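Local coordinates for xylan esterase 1 (Thermoanaerobacterium sp. 'JW/SL YS485', PDB 3FCY), which probably hydrolyses acetyl esters on xylan and on cephalosporin C, as an alpha/beta hydrolase of carbohydrate esterase family CE7, at residues D318-P323 against G334-Q339; Q186-V191 against P222-V227. All coordinates share one frame; numbering follows the deposited sequence.

Interaction 1 of 2, residues D318-P323 against G334-Q339; sequences DIKVYP and GDLAMQ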
# COMPACT_ATOMS: atom_id res chain seq x y z
N ASP A 318 30.51 -22.26 -2.90
CA ASP A 318 29.59 -22.26 -4.03
C ASP A 318 28.36 -21.44 -3.63
O ASP A 318 27.99 -21.39 -2.45
CB ASP A 318 29.16 -23.69 -4.38
CG ASP A 318 30.29 -24.50 -5.02
OD1 ASP A 318 30.69 -24.16 -6.16
OD2 ASP A 318 30.77 -25.47 -4.39
N ILE A 319 27.75 -20.78 -4.60
CA ILE A 319 26.57 -19.97 -4.34
C ILE A 319 25.48 -20.25 -5.37
O ILE A 319 25.73 -20.29 -6.58
CB ILE A 319 26.93 -18.45 -4.31
CG1 ILE A 319 25.77 -17.64 -3.74
CG2 ILE A 319 27.28 -17.96 -5.71
CD1 ILE A 319 26.11 -16.20 -3.45
N LYS A 320 24.26 -20.48 -4.88
CA LYS A 320 23.12 -20.76 -5.73
C LYS A 320 22.32 -19.48 -5.91
O LYS A 320 21.90 -18.85 -4.94
CB LYS A 320 22.25 -21.85 -5.10
CG LYS A 320 23.01 -23.14 -4.82
CD LYS A 320 23.65 -23.69 -6.09
CE LYS A 320 24.67 -24.76 -5.78
NZ LYS A 320 25.35 -25.26 -7.01
N VAL A 321 22.10 -19.10 -7.17
CA VAL A 321 21.38 -17.88 -7.52
C VAL A 321 19.93 -18.16 -7.93
O VAL A 321 19.68 -19.00 -8.79
CB VAL A 321 22.08 -17.13 -8.67
CG1 VAL A 321 21.35 -15.84 -9.00
CG2 VAL A 321 23.53 -16.86 -8.29
N TYR A 322 19.00 -17.44 -7.31
CA TYR A 322 17.58 -17.58 -7.59
C TYR A 322 17.05 -16.22 -8.06
O TYR A 322 16.63 -15.38 -7.25
CB TYR A 322 16.85 -18.04 -6.32
CG TYR A 322 17.25 -19.43 -5.90
CD1 TYR A 322 16.48 -20.54 -6.26
CD2 TYR A 322 18.43 -19.66 -5.19
CE1 TYR A 322 16.87 -21.83 -5.92
CE2 TYR A 322 18.83 -20.94 -4.86
CZ TYR A 322 18.05 -22.03 -5.23
OH TYR A 322 18.44 -23.30 -4.90
N PRO A 323 17.08 -15.99 -9.38
CA PRO A 323 16.62 -14.74 -10.01
C PRO A 323 15.26 -14.21 -9.57
O PRO A 323 15.10 -13.01 -9.37
CB PRO A 323 16.65 -15.08 -11.50
CG PRO A 323 17.81 -16.04 -11.59
CD PRO A 323 17.54 -16.94 -10.40
N GLY A 334 16.81 -26.21 0.15
CA GLY A 334 16.82 -26.99 1.37
C GLY A 334 17.42 -28.36 1.12
O GLY A 334 18.17 -28.89 1.95
N ASP A 335 17.09 -28.95 -0.03
CA ASP A 335 17.61 -30.26 -0.40
C ASP A 335 19.10 -30.19 -0.73
O ASP A 335 19.85 -31.10 -0.39
CB ASP A 335 16.81 -30.84 -1.57
CG ASP A 335 15.44 -31.34 -1.14
OD1 ASP A 335 14.64 -31.73 -2.01
OD2 ASP A 335 15.16 -31.34 0.08
N LEU A 336 19.53 -29.12 -1.40
CA LEU A 336 20.94 -28.97 -1.73
C LEU A 336 21.73 -28.81 -0.42
O LEU A 336 22.83 -29.35 -0.27
CB LEU A 336 21.17 -27.75 -2.63
CG LEU A 336 20.60 -27.81 -4.05
CD1 LEU A 336 20.84 -26.48 -4.76
CD2 LEU A 336 21.26 -28.96 -4.82
N ALA A 337 21.14 -28.07 0.52
CA ALA A 337 21.78 -27.83 1.81
C ALA A 337 21.95 -29.13 2.59
O ALA A 337 23.02 -29.37 3.15
CB ALA A 337 20.95 -26.83 2.64
N MET A 338 20.92 -29.97 2.63
CA MET A 338 21.05 -31.23 3.36
C MET A 338 22.08 -32.17 2.73
O MET A 338 22.88 -32.77 3.43
CB MET A 338 19.71 -31.97 3.46
CG MET A 338 19.89 -33.35 4.11
SD MET A 338 18.37 -34.17 4.58
CE MET A 338 18.08 -33.44 6.21
N GLN A 339 22.05 -32.30 1.40
CA GLN A 339 23.01 -33.15 0.72
C GLN A 339 24.41 -32.62 1.02
O GLN A 339 25.35 -33.39 1.20
CB GLN A 339 22.76 -33.15 -0.78
CG GLN A 339 21.50 -33.91 -1.22
CD GLN A 339 21.55 -35.39 -0.85
OE1 GLN A 339 22.59 -36.03 -0.95
NE2 GLN A 339 20.41 -35.94 -0.45

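Interaction 2 of 2, residues Q186-V191 against P222-V227; sequences QLAGIV and PRVRKV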
# COMPACT_ATOMS: atom_id res chain seq x y z
N GLN A 186 31.46 -19.90 20.91
CA GLN A 186 31.52 -20.63 22.17
C GLN A 186 30.64 -21.87 22.08
O GLN A 186 31.04 -22.95 22.52
CB GLN A 186 31.05 -19.74 23.32
CG GLN A 186 31.06 -20.41 24.69
CD GLN A 186 30.72 -19.45 25.82
OE1 GLN A 186 30.22 -18.34 25.58
NE2 GLN A 186 30.98 -19.86 27.06
N LEU A 187 29.46 -21.72 21.50
CA LEU A 187 28.54 -22.85 21.36
C LEU A 187 29.13 -23.92 20.45
O LEU A 187 28.95 -25.11 20.69
CB LEU A 187 27.19 -22.38 20.81
CG LEU A 187 26.14 -23.48 20.59
CD1 LEU A 187 25.88 -24.21 21.89
CD2 LEU A 187 24.85 -22.87 20.05
N ALA A 188 29.84 -23.50 19.40
CA ALA A 188 30.45 -24.45 18.48
C ALA A 188 31.48 -25.31 19.22
O ALA A 188 31.58 -26.51 18.98
CB ALA A 188 31.11 -23.71 17.31
N GLY A 189 32.23 -24.67 20.12
CA GLY A 189 33.23 -25.39 20.90
C GLY A 189 32.58 -26.34 21.88
O GLY A 189 33.07 -27.45 22.10
N ILE A 190 31.47 -25.91 22.47
CA ILE A 190 30.75 -26.75 23.42
C ILE A 190 30.21 -27.97 22.69
O ILE A 190 30.28 -29.09 23.19
CB ILE A 190 29.57 -25.97 24.07
CG1 ILE A 190 30.12 -24.91 25.03
CG2 ILE A 190 28.64 -26.92 24.79
CD1 ILE A 190 29.05 -24.01 25.64
N VAL A 191 29.66 -27.75 21.50
CA VAL A 191 29.11 -28.84 20.70
C VAL A 191 30.21 -29.82 20.33
O VAL A 191 30.02 -31.03 20.40
CB VAL A 191 28.45 -28.30 19.41
CG1 VAL A 191 28.15 -29.45 18.46
CG2 VAL A 191 27.17 -27.54 19.76
N PRO A 222 37.18 -21.75 13.45
CA PRO A 222 37.69 -22.35 12.22
C PRO A 222 37.55 -23.87 12.12
O PRO A 222 37.66 -24.43 11.03
CB PRO A 222 39.16 -21.91 12.19
CG PRO A 222 39.14 -20.62 12.96
CD PRO A 222 38.23 -20.95 14.11
N ARG A 223 37.32 -24.53 13.25
CA ARG A 223 37.16 -25.98 13.24
C ARG A 223 35.86 -26.40 12.56
O ARG A 223 35.73 -27.54 12.11
CB ARG A 223 37.22 -26.55 14.66
CG ARG A 223 38.62 -26.56 15.28
CD ARG A 223 38.63 -27.24 16.65
NE ARG A 223 37.89 -26.47 17.65
CZ ARG A 223 37.49 -26.94 18.83
NH1 ARG A 223 37.76 -28.20 19.17
NH2 ARG A 223 36.82 -26.16 19.66
N VAL A 224 34.89 -25.48 12.49
CA VAL A 224 33.62 -25.79 11.83
C VAL A 224 33.92 -26.25 10.41
O VAL A 224 34.59 -25.56 9.65
CB VAL A 224 32.70 -24.55 11.81
CG1 VAL A 224 31.51 -24.79 10.89
CG2 VAL A 224 32.22 -24.25 13.22
N ARG A 225 33.39 -27.42 10.06
CA ARG A 225 33.63 -28.05 8.76
C ARG A 225 32.73 -27.67 7.58
O ARG A 225 33.20 -27.60 6.43
CB ARG A 225 33.61 -29.57 8.95
CG ARG A 225 34.21 -30.36 7.80
CD ARG A 225 35.70 -30.10 7.67
NE ARG A 225 36.28 -30.88 6.59
CZ ARG A 225 36.02 -30.69 5.30
NH1 ARG A 225 35.18 -29.73 4.92
NH2 ARG A 225 36.58 -31.47 4.38
N LYS A 226 31.44 -27.44 7.84
CA LYS A 226 30.48 -27.07 6.79
C LYS A 226 29.69 -25.82 7.15
O LYS A 226 29.35 -25.60 8.32
CB LYS A 226 29.49 -28.22 6.53
CG LYS A 226 30.08 -29.45 5.84
CD LYS A 226 30.61 -29.16 4.45
CE LYS A 226 31.09 -30.44 3.80
NZ LYS A 226 31.76 -30.24 2.49
N VAL A 227 29.38 -25.00 6.15
CA VAL A 227 28.64 -23.77 6.38
C VAL A 227 27.56 -23.50 5.33
O VAL A 227 27.86 -23.42 4.14
CB VAL A 227 29.58 -22.54 6.37
CG1 VAL A 227 28.83 -21.30 6.84
CG2 VAL A 227 30.80 -22.80 7.25

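Interaction 1 of 2, residues D318-P323 against G334-Q339
Leu336 carries its side of this contact on a single methyl, CD1, which meets two side chains of the strand. Its CD1 lies 4.0 Å from Lys320 CG, with Lys320 CD slightly farther off, and equally 4.0 Å from Tyr322 OH. CG of Lys320 and OH of Tyr322 stand 4.6 Å apart, and the methyl sits over the gap between them. The lysine chain crosses the leucine at about a right angle, offering its aliphatic part; its bend at chi2 (-57°) swings the far end of the chain to one side. The tyrosine touches through its phenol oxygen rather than a ring face. On the helix, Leu336 has CD1 anti to CA (chi2 177°), which extends this branch outward. Lys320 and Tyr322, two positions apart on an extended strand, both aim CB at the helix, so a branched apolar residue suits the place facing them. Phe333, at the start of helix 333-342, also touches both, and Arg263 of the third subunit packs on all three contact residues. The helix thus lies against strand 317-322, an outermost strand of the sheet within this chain, whose backbone is hydrogen-bonded to strand 289-295.

Interaction 2 of 2, residues Q186-V191 against P222-V227
Arg223 turns at chi3 (-67°), and this bend brings its guanidinium back to the helix, where NH2 comes 3.9 Å from Gly189 CA. Val224 has CG1 opposite its backbone N (chi1 169°), which leaves the other methyl to meet the helix: Val224 CG2 lies 4.3 Å from Ala188 CB. Neighbouring residues of the loop therefore touch neighbouring residues of the helix, one through a charged end and the other through a methyl. A small residue suits position 188, where Ala188 offers one methyl to the branched valine; at Gly189 the touching atom is the backbone CA itself. The CA atoms of Ala188 and Val224 are 7.5 Å apart, a short spacing that the small alanine permits. Helix 209-220 touches both, Cys217 on Ala188 and Ala218 on Val224; Val224 lies in the connection from that helix to strand 226-230. Leu187 and Val191 of helix 176-192 rest on Val138 of the sheet. The arginine's main polar partner lies elsewhere, since its NE forms a salt bridge with Glu221, and NH2 too is hydrogen-bonded to a residue adjoining the segments. The meeting with Gly189 is consequently a van der Waals one: the charge is probably balanced by the glutamate, while apolar fit between Ala188 and Val224 joins the buried part of loop and helix.

Overall arrangement
Interactions 1 and 2 both reach the same sheet, with centres 21 Å apart and nearest atoms about 7 Å apart, and they do not touch. Strand 289-295 runs between strand 226-230 of interaction 2 and strand 317-322 of interaction 1. A more direct bridge is Lys226, which makes a cation-pi contact with Phe340 of helix 333-342 and a salt bridge with Glu343, a calcium ligand together with Tyr345. Leu336 is about 9 Å from Glu343, side chain to side chain. Tyr322 is likewise about 9 Å from Asp298, the predicted charge-relay acid that would act with Ser208 and His327. The touching residues of interaction 2 lie away from the predicted catalytic residues.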